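Local structure of LbaCas13a H328A (C2c2) (Lachnospiraceae bacterium NK4A179, 5WLH) at residues N718-Y721 with Y722-E726; F651-N654 with D655-K658. The protein binds a CRISPR guide RNA and, as a Cas13a (C2c2) enzyme, uses it to direct the cleavage of RNA, here captured in complex with its pre-crRNA. All blocks are in the same frame, centred on the assembly; numbering follows the deposited sequence.

Coming from the N terminus, the chain leaves helix 635-645, runs through a short loop and enters helix 654-665; contact 2 (651-654 with 655-658) is that entry, a first helical turn with Lys653 as N-cap. Contact 1 (718-721 with 722-726) comes later, one turn within helix 709-732. Both are local, each between adjoining residues, so neither closes a long loop; they follow in series without nesting or crossing. Their centres lie about 14 Å apart, and they meet through the Tyr652 side chain of contact 2, its OH against Leu720 and its ring against Met723 of contact 1. The pair thus ties the start of helix 654-665 to a helix holding the guide RNA.

Contact 1 (N718-Y721 with Y722-E726); sequences NALY and YMFKE. With nucleotides of chain B.
Leu720 lays its CG over one face of the Phe724 ring, a CH-pi contact 4.0 Å from the centroid and displaced toward the rim. From the same leucine, CD1 reaches Phe724 CE1 and also Met723 CE, the latter at 3.6 Å; a bend at chi3 (56°) turns that methyl back toward the leucine. Beneath these side chains runs one turn of helix 709-732, held by four i to i+4 backbone bonds from Tyr722 N to Asn718 O through Lys725 N to Tyr721 O.

Lys725 and Asn718 of this turn hold the RNA of chain B. Lys725, its chain bent at chi2 and chi3, sends NZ to OP2 of A36 (2.6 Å) and to OP2 of U35 (2.8 Å), bridging successive phosphates. Glu726 OE1 takes a salt bridge from the same NZ at 2.6 Å, while Tyr665 bonds its other oxygen, OE2. Glu726 CG sits over one face of the Tyr722 ring, toward its rim, and ring atom CE1 comes near OP1 of A36. At the start of the turn, Asn718 ND2 donates to OP2 of A38 over 3.2 Å, by a rather bent bond (137°), and Arg684 fixes OD1 of that amide.

With two phosphate oxygens and a carboxylate around it, the lysine ammonium is probably kept firmly protonated, and Glu726 likely steers it as a second-shell residue while partly offsetting its charge.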
ATOM      1  N   ASN A 718     -12.798  -8.870  30.938  1.00 30.55           N
ATOM      2  CA  ASN A 718     -13.264  -8.921  29.557  1.00 32.97           C
ATOM      3  C   ASN A 718     -14.481  -8.027  29.360  1.00 31.42           C
ATOM      4  O   ASN A 718     -14.600  -7.345  28.337  1.00 27.39           O
ATOM      5  CB  ASN A 718     -13.600 -10.358  29.178  1.00 31.05           C
ATOM      6  CG  ASN A 718     -12.359 -11.196  28.907  1.00 32.62           C
ATOM      7  OD1 ASN A 718     -11.294 -10.657  28.616  1.00 31.50           O
ATOM      8  ND2 ASN A 718     -12.495 -12.513  29.004  1.00 32.99           N
ATOM      9  N   ALA A 719     -15.392  -8.018  30.334  1.00 29.84           N
ATOM     10  CA  ALA A 719     -16.563  -7.151  30.250  1.00 28.38           C
ATOM     11  C   ALA A 719     -16.158  -5.687  30.293  1.00 27.82           C
ATOM     12  O   ALA A 719     -16.638  -4.870  29.495  1.00 26.72           O
ATOM     13  CB  ALA A 719     -17.534  -7.474  31.390  1.00 28.59           C
ATOM     14  N   LEU A 720     -15.282  -5.332  31.229  1.00 24.76           N
ATOM     15  CA  LEU A 720     -14.840  -3.949  31.345  1.00 25.89           C
ATOM     16  C   LEU A 720     -14.112  -3.507  30.084  1.00 29.41           C
ATOM     17  O   LEU A 720     -14.280  -2.371  29.624  1.00 24.24           O
ATOM     18  CB  LEU A 720     -13.933  -3.800  32.563  1.00 29.60           C
ATOM     19  CG  LEU A 720     -13.701  -2.380  33.076  1.00 33.65           C
ATOM     20  CD1 LEU A 720     -14.982  -1.795  33.632  1.00 35.99           C
ATOM     21  CD2 LEU A 720     -12.604  -2.374  34.127  1.00 35.74           C
ATOM     22  N   TYR A 721     -13.303  -4.400  29.510  1.00 25.27           N
ATOM     23  CA  TYR A 721     -12.577  -4.076  28.284  1.00 24.91           C
ATOM     24  C   TYR A 721     -13.533  -3.730  27.151  1.00 25.43           C
ATOM     25  O   TYR A 721     -13.317  -2.758  26.412  1.00 29.01           O
ATOM     26  CB  TYR A 721     -11.698  -5.258  27.882  1.00 23.98           C
ATOM     27  CG  TYR A 721     -10.567  -4.856  26.967  1.00 23.74           C
ATOM     28  CD1 TYR A 721      -9.568  -4.020  27.412  1.00 23.91           C
ATOM     29  CD2 TYR A 721     -10.521  -5.298  25.642  1.00 28.23           C
ATOM     30  CE1 TYR A 721      -8.519  -3.658  26.589  1.00 28.47           C
ATOM     31  CE2 TYR A 721      -9.483  -4.940  24.816  1.00 24.52           C
ATOM     32  CZ  TYR A 721      -8.488  -4.116  25.286  1.00 26.20           C
ATOM     33  OH  TYR A 721      -7.446  -3.744  24.470  1.00 26.15           O
ATOM     34  N   TYR A 722     -14.578  -4.538  26.982  1.00 25.15           N
ATOM     35  CA  TYR A 722     -15.561  -4.273  25.936  1.00 26.27           C
ATOM     36  C   TYR A 722     -16.315  -2.986  26.223  1.00 27.16           C
ATOM     37  O   TYR A 722     -16.470  -2.138  25.341  1.00 24.60           O
ATOM     38  CB  TYR A 722     -16.544  -5.439  25.792  1.00 26.51           C
ATOM     39  CG  TYR A 722     -17.593  -5.121  24.746  1.00 30.02           C
ATOM     40  CD1 TYR A 722     -17.279  -5.162  23.392  1.00 26.77           C
ATOM     41  CD2 TYR A 722     -18.871  -4.717  25.107  1.00 26.67           C
ATOM     42  CE1 TYR A 722     -18.218  -4.846  22.427  1.00 26.94           C
ATOM     43  CE2 TYR A 722     -19.820  -4.390  24.150  1.00 27.31           C
ATOM     44  CZ  TYR A 722     -19.484  -4.459  22.805  1.00 30.57           C
ATOM     45  OH  TYR A 722     -20.417  -4.137  21.850  1.00 26.78           O
ATOM     46  N   MET A 723     -16.789  -2.814  27.460  1.00 26.80           N
ATOM     47  CA  MET A 723     -17.533  -1.604  27.783  1.00 24.17           C
ATOM     48  C   MET A 723     -16.683  -0.357  27.577  1.00 25.00           C
ATOM     49  O   MET A 723     -17.140   0.613  26.976  1.00 27.33           O
ATOM     50  CB  MET A 723     -18.062  -1.660  29.217  1.00 28.48           C
ATOM     51  CG  MET A 723     -18.565  -0.312  29.663  1.00 28.77           C
ATOM     52  SD  MET A 723     -19.471  -0.421  31.220  1.00 37.21           S
ATOM     53  CE  MET A 723     -18.271  -1.183  32.275  1.00 29.94           C
ATOM     54  N   PHE A 724     -15.432  -0.364  28.064  1.00 25.22           N
ATOM     55  CA  PHE A 724     -14.554   0.781  27.843  1.00 22.83           C
ATOM     56  C   PHE A 724     -14.344   1.035  26.356  1.00 24.14           C
ATOM     57  O   PHE A 724     -14.312   2.189  25.912  1.00 23.10           O
ATOM     58  CB  PHE A 724     -13.196   0.558  28.508  1.00 25.26           C
ATOM     59  CG  PHE A 724     -13.189   0.857  29.982  1.00 31.33           C
ATOM     60  CD1 PHE A 724     -14.378   1.092  30.661  1.00 35.66           C
ATOM     61  CD2 PHE A 724     -11.997   0.901  30.684  1.00 30.85           C
ATOM     62  CE1 PHE A 724     -14.375   1.367  32.027  1.00 34.81           C
ATOM     63  CE2 PHE A 724     -11.985   1.168  32.047  1.00 36.94           C
ATOM     64  CZ  PHE A 724     -13.177   1.405  32.713  1.00 35.73           C
ATOM     65  N   LYS A 725     -14.211  -0.036  25.574  1.00 26.08           N
ATOM     66  CA  LYS A 725     -14.013   0.132  24.138  1.00 25.84           C
ATOM     67  C   LYS A 725     -15.200   0.860  23.521  1.00 25.31           C
ATOM     68  O   LYS A 725     -15.031   1.825  22.763  1.00 24.38           O
ATOM     69  CB  LYS A 725     -13.805  -1.231  23.470  1.00 24.72           C
ATOM     70  CG  LYS A 725     -13.392  -1.114  21.982  1.00 24.80           C
ATOM     71  CD  LYS A 725     -14.598  -1.280  21.038  1.00 22.79           C
ATOM     72  CE  LYS A 725     -15.071  -2.728  20.987  1.00 24.32           C
ATOM     73  NZ  LYS A 725     -16.243  -2.893  20.060  1.00 22.14           N
ATOM     74  N   GLU A 726     -16.416   0.424  23.861  1.00 22.19           N
ATOM     75  CA  GLU A 726     -17.596   1.085  23.328  1.00 22.48           C
ATOM     76  C   GLU A 726     -17.675   2.527  23.809  1.00 22.57           C
ATOM     77  O   GLU A 726     -18.051   3.420  23.044  1.00 21.84           O
ATOM     78  CB  GLU A 726     -18.848   0.300  23.704  1.00 25.26           C
ATOM     79  CG  GLU A 726     -18.945  -1.043  23.002  1.00 24.99           C
ATOM     80  CD  GLU A 726     -19.165  -0.899  21.498  1.00 30.78           C
ATOM     81  OE1 GLU A 726     -18.373  -1.473  20.729  1.00 31.04           O
ATOM     82  OE2 GLU A 726     -20.138  -0.230  21.085  1.00 27.83           O
TER
ATOM     83  P     A B  38     -11.369 -14.651  25.997  1.00 40.05           P
ATOM     84  OP1   A B  38     -11.629 -15.798  25.086  1.00 35.09           O
ATOM     85  OP2   A B  38     -11.197 -14.944  27.451  1.00 38.40           O
ATOM     86  O5'   A B  38     -10.055 -13.865  25.582  1.00 39.87           O
ATOM     87  C5'   A B  38      -9.723 -12.630  26.206  1.00 38.82           C
ATOM     88  C4'   A B  38      -8.250 -12.542  26.516  1.00 44.17           C
ATOM     89  O4'   A B  38      -7.974 -13.208  27.777  1.00 44.83           O
ATOM     90  C3'   A B  38      -7.325 -13.189  25.484  1.00 44.73           C
ATOM     91  O3'   A B  38      -6.114 -12.451  25.423  1.00 41.99           O
ATOM     92  C2'   A B  38      -7.020 -14.543  26.104  1.00 47.53           C
ATOM     93  O2'   A B  38      -5.806 -15.115  25.668  1.00 50.20           O
ATOM     94  C1'   A B  38      -6.966 -14.181  27.583  1.00 47.28           C
ATOM     95  N9    A B  38      -7.202 -15.303  28.490  1.00 46.17           N
ATOM     96  C8    A B  38      -8.287 -16.136  28.572  1.00 48.54           C
ATOM     97  N7    A B  38      -8.172 -17.051  29.504  1.00 49.90           N
ATOM     98  C5    A B  38      -6.931 -16.793  30.074  1.00 49.56           C
ATOM     99  C6    A B  38      -6.217 -17.407  31.117  1.00 51.40           C
ATOM    100  N6    A B  38      -6.679 -18.453  31.799  1.00 52.16           N
ATOM    101  N1    A B  38      -5.002 -16.910  31.430  1.00 50.58           N
ATOM    102  C2    A B  38      -4.538 -15.860  30.741  1.00 50.52           C
ATOM    103  N3    A B  38      -5.115 -15.200  29.740  1.00 48.29           N
ATOM    104  C4    A B  38      -6.321 -15.722  29.457  1.00 48.84           C
ATOM    105  P     A B  36     -16.414  -6.389  18.731  1.00 27.22           P
ATOM    106  OP1   A B  36     -17.680  -6.668  19.446  1.00 29.51           O
ATOM    107  OP2   A B  36     -15.657  -5.148  18.994  1.00 30.02           O
ATOM    108  O5'   A B  36     -15.402  -7.584  18.946  1.00 30.66           O
ATOM    109  C5'   A B  36     -14.901  -7.874  20.240  1.00 33.38           C
ATOM    110  C4'   A B  36     -14.959  -9.352  20.516  1.00 32.28           C
ATOM    111  O4'   A B  36     -16.336  -9.814  20.472  1.00 34.17           O
ATOM    112  C3'   A B  36     -14.205 -10.228  19.539  1.00 36.36           C
ATOM    113  O3'   A B  36     -13.865 -11.404  20.272  1.00 41.75           O
ATOM    114  C2'   A B  36     -15.289 -10.557  18.509  1.00 34.23           C
ATOM    115  O2'   A B  36     -15.022 -11.679  17.701  1.00 34.76           O
ATOM    116  C1'   A B  36     -16.487 -10.772  19.429  1.00 33.07           C
ATOM    117  N9    A B  36     -17.808 -10.537  18.858  1.00 33.56           N
ATOM    118  C8    A B  36     -18.238  -9.549  18.005  1.00 29.14           C
ATOM    119  N7    A B  36     -19.529  -9.598  17.770  1.00 33.32           N
ATOM    120  C5    A B  36     -19.976 -10.666  18.544  1.00 39.16           C
ATOM    121  C6    A B  36     -21.249 -11.238  18.746  1.00 39.93           C
ATOM    122  N6    A B  36     -22.360 -10.792  18.148  1.00 39.89           N
ATOM    123  N1    A B  36     -21.341 -12.297  19.586  1.00 40.02           N
ATOM    124  C2    A B  36     -20.233 -12.744  20.185  1.00 39.64           C
ATOM    125  N3    A B  36     -18.988 -12.285  20.078  1.00 42.65           N
ATOM    126  C4    A B  36     -18.930 -11.237  19.231  1.00 37.40           C
ATOM    127  P     U B  35     -14.694  -2.056  16.508  1.00 26.88           P
ATOM    128  OP1   U B  35     -14.594  -1.051  15.427  1.00 27.89           O
ATOM    129  OP2   U B  35     -15.671  -1.713  17.570  1.00 29.32           O
ATOM    130  O5'   U B  35     -15.047  -3.485  15.928  1.00 23.09           O
ATOM    131  C5'   U B  35     -16.365  -3.829  15.561  1.00 22.91           C
ATOM    132  C4'   U B  35     -16.404  -5.274  15.160  1.00 24.40           C
ATOM    133  O4'   U B  35     -15.565  -5.477  14.000  1.00 25.77           O
ATOM    134  C3'   U B  35     -15.835  -6.226  16.193  1.00 23.58           C
ATOM    135  O3'   U B  35     -16.791  -6.520  17.185  1.00 26.39           O
ATOM    136  C2'   U B  35     -15.425  -7.430  15.358  1.00 24.15           C
ATOM    137  O2'   U B  35     -16.535  -8.277  15.120  1.00 26.17           O
ATOM    138  C1'   U B  35     -15.002  -6.768  14.034  1.00 25.19           C
ATOM    139  N1    U B  35     -13.532  -6.643  13.943  1.00 24.76           N
ATOM    140  C2    U B  35     -12.862  -7.763  13.505  1.00 27.72           C
ATOM    141  O2    U B  35     -13.429  -8.788  13.175  1.00 28.28           O
ATOM    142  N3    U B  35     -11.506  -7.633  13.447  1.00 28.35           N
ATOM    143  C4    U B  35     -10.763  -6.528  13.801  1.00 29.69           C
ATOM    144  O4    U B  35      -9.537  -6.596  13.704  1.00 26.59           O
ATOM    145  C5    U B  35     -11.524  -5.408  14.256  1.00 25.20           C
ATOM    146  C6    U B  35     -12.858  -5.498  14.310  1.00 23.61           C
TER

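Contact 2 (F651-N654 with D655-K658); sequences FYKN and DDLK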
ATOM      1  N   PHE A 651     -21.980  -7.690  36.413  1.00 31.18           N
ATOM      2  CA  PHE A 651     -21.186  -6.861  37.311  1.00 31.84           C
ATOM      3  C   PHE A 651     -21.760  -5.475  37.552  1.00 32.48           C
ATOM      4  O   PHE A 651     -21.283  -4.785  38.460  1.00 32.87           O
ATOM      5  CB  PHE A 651     -19.748  -6.741  36.780  1.00 34.37           C
ATOM      6  CG  PHE A 651     -19.078  -8.075  36.591  1.00 37.54           C
ATOM      7  CD1 PHE A 651     -18.481  -8.717  37.665  1.00 37.69           C
ATOM      8  CD2 PHE A 651     -19.086  -8.711  35.361  1.00 36.74           C
ATOM      9  CE1 PHE A 651     -17.880  -9.961  37.511  1.00 37.99           C
ATOM     10  CE2 PHE A 651     -18.485  -9.952  35.198  1.00 34.08           C
ATOM     11  CZ  PHE A 651     -17.880 -10.576  36.279  1.00 39.18           C
ATOM     12  N   TYR A 652     -22.778  -5.054  36.803  1.00 32.26           N
ATOM     13  CA  TYR A 652     -23.352  -3.732  36.981  1.00 33.31           C
ATOM     14  C   TYR A 652     -24.871  -3.826  36.904  1.00 30.90           C
ATOM     15  O   TYR A 652     -25.431  -4.787  36.371  1.00 30.20           O
ATOM     16  CB  TYR A 652     -22.798  -2.742  35.941  1.00 33.92           C
ATOM     17  CG  TYR A 652     -21.301  -2.563  36.049  1.00 30.08           C
ATOM     18  CD1 TYR A 652     -20.749  -1.738  37.023  1.00 27.13           C
ATOM     19  CD2 TYR A 652     -20.434  -3.237  35.194  1.00 30.52           C
ATOM     20  CE1 TYR A 652     -19.375  -1.582  37.133  1.00 30.73           C
ATOM     21  CE2 TYR A 652     -19.065  -3.088  35.296  1.00 28.91           C
ATOM     22  CZ  TYR A 652     -18.539  -2.257  36.266  1.00 30.65           C
ATOM     23  OH  TYR A 652     -17.176  -2.109  36.365  1.00 31.78           O
ATOM     24  N   LYS A 653     -25.527  -2.818  37.466  1.00 35.39           N
ATOM     25  CA  LYS A 653     -26.982  -2.779  37.478  1.00 39.17           C
ATOM     26  C   LYS A 653     -27.526  -2.501  36.081  1.00 36.20           C
ATOM     27  O   LYS A 653     -27.010  -1.641  35.360  1.00 34.89           O
ATOM     28  CB  LYS A 653     -27.465  -1.708  38.455  1.00 42.14           C
ATOM     29  CG  LYS A 653     -26.962  -1.927  39.880  1.00 49.61           C
ATOM     30  CD  LYS A 653     -27.739  -1.091  40.892  1.00 54.15           C
ATOM     31  CE  LYS A 653     -27.292   0.367  40.874  1.00 58.88           C
ATOM     32  NZ  LYS A 653     -28.027   1.188  41.884  1.00 60.28           N
ATOM     33  N   ASN A 654     -28.595  -3.221  35.717  1.00 33.85           N
ATOM     34  CA  ASN A 654     -29.221  -3.026  34.411  1.00 37.70           C
ATOM     35  C   ASN A 654     -29.524  -1.552  34.152  1.00 36.67           C
ATOM     36  O   ASN A 654     -29.295  -1.049  33.048  1.00 40.17           O
ATOM     37  CB  ASN A 654     -30.498  -3.865  34.308  1.00 41.80           C
ATOM     38  CG  ASN A 654     -30.219  -5.362  34.173  1.00 41.15           C
ATOM     39  OD1 ASN A 654     -29.083  -5.813  34.305  1.00 41.53           O
ATOM     40  ND2 ASN A 654     -31.264  -6.135  33.902  1.00 41.42           N
ATOM     41  N   ASP A 655     -30.001  -0.833  35.173  1.00 39.29           N
ATOM     42  CA  ASP A 655     -30.393   0.565  34.991  1.00 42.57           C
ATOM     43  C   ASP A 655     -29.195   1.448  34.658  1.00 37.69           C
ATOM     44  O   ASP A 655     -29.299   2.352  33.816  1.00 36.77           O
ATOM     45  CB  ASP A 655     -31.094   1.078  36.249  1.00 50.33           C
ATOM     46  CG  ASP A 655     -32.555   0.702  36.290  1.00 61.83           C
ATOM     47  OD1 ASP A 655     -33.106   0.308  35.233  1.00 65.96           O
ATOM     48  OD2 ASP A 655     -33.151   0.798  37.385  1.00 65.17           O
ATOM     49  N   ASP A 656     -28.065   1.226  35.336  1.00 32.06           N
ATOM     50  CA  ASP A 656     -26.834   1.935  35.000  1.00 30.99           C
ATOM     51  C   ASP A 656     -26.378   1.598  33.587  1.00 30.58           C
ATOM     52  O   ASP A 656     -25.938   2.485  32.843  1.00 31.44           O
ATOM     53  CB  ASP A 656     -25.725   1.588  35.989  1.00 33.22           C
ATOM     54  CG  ASP A 656     -26.009   2.096  37.399  1.00 39.52           C
ATOM     55  OD1 ASP A 656     -27.085   2.691  37.623  1.00 38.78           O
ATOM     56  OD2 ASP A 656     -25.136   1.903  38.278  1.00 40.13           O
ATOM     57  N   LEU A 657     -26.472   0.319  33.205  1.00 32.31           N
ATOM     58  CA  LEU A 657     -26.124  -0.077  31.840  1.00 28.63           C
ATOM     59  C   LEU A 657     -27.098   0.500  30.827  1.00 32.05           C
ATOM     60  O   LEU A 657     -26.705   0.836  29.703  1.00 29.98           O
ATOM     61  CB  LEU A 657     -26.069  -1.599  31.726  1.00 27.73           C
ATOM     62  CG  LEU A 657     -24.964  -2.233  32.576  1.00 28.72           C
ATOM     63  CD1 LEU A 657     -25.042  -3.767  32.559  1.00 31.31           C
ATOM     64  CD2 LEU A 657     -23.594  -1.740  32.125  1.00 28.97           C
ATOM     65  N   LYS A 658     -28.375   0.621  31.197  1.00 29.27           N
ATOM     66  CA  LYS A 658     -29.332   1.237  30.290  1.00 28.07           C
ATOM     67  C   LYS A 658     -28.956   2.679  30.005  1.00 29.34           C
ATOM     68  O   LYS A 658     -29.021   3.129  28.856  1.00 27.54           O
ATOM     69  CB  LYS A 658     -30.748   1.176  30.872  1.00 33.67           C
ATOM     70  CG  LYS A 658     -31.748   2.024  30.068  1.00 41.25           C
ATOM     71  CD  LYS A 658     -32.929   2.473  30.915  1.00 51.68           C
ATOM     72  CE  LYS A 658     -33.926   1.355  31.067  1.00 56.32           C
ATOM     73  NZ  LYS A 658     -34.356   0.888  29.724  1.00 60.11           N
TER
HETATM   74  O   HOH W   1     -23.947  -0.680  38.409  1.00 33.96           O
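Leu657 meets Tyr652 because its CG stands anti to its own carbonyl carbon (chi1 -64°). This sets CG over Lys653 O at 3.5 Å and turns CD2 to Tyr652 CB, 4.0 Å away, while CD1 lies near the carbonyl oxygen of Tyr652. Asp656, turned likewise (chi1 -66°), carries its carboxylate across the end of the Lys653 chain, OD2 3.7 Å from Lys653 CE. The ammonium itself stays farther off, NZ being 4.6 Å from Asp656 OD1, so the attraction between these opposite charges is at most a loose one.

A firmer link runs through a water. Lys653 N donates to it over 2.8 Å, and the water in turn donates to Asp656 OD2. It sits at the edge of the Tyr652 ring, in its plane. The carboxylate three residues past the N-cap thus reaches the N-cap backbone N-H indirectly, by way of solvent. Lys653 O accepts from Leu657 N in a nearly straight bond (167°), and Asn654 O accepts from Lys658 N at 2.7 Å, so the first turn is closed by regular helical bonding. An alanine in place of Leu657 lacks CG and both methyls, which would probably leave a gap beside Tyr652 CB and the Lys653 carbonyl less shielded.

The negative charges of Asp655 and Asp656 in this first turn would probably interact favourably with the helix dipole. Farther out, Lys658 NZ forms a salt bridge with Asp882, and Tyr652 OH bonds the backbone oxygen of Val865. The Tyr652 side chain also packs on Phe716, Leu720 and Met723, seating the entry to helix 654-665 against helix 709-732, with the loop residues Phe864 and Tyr869 touching Asp656 and Lys653.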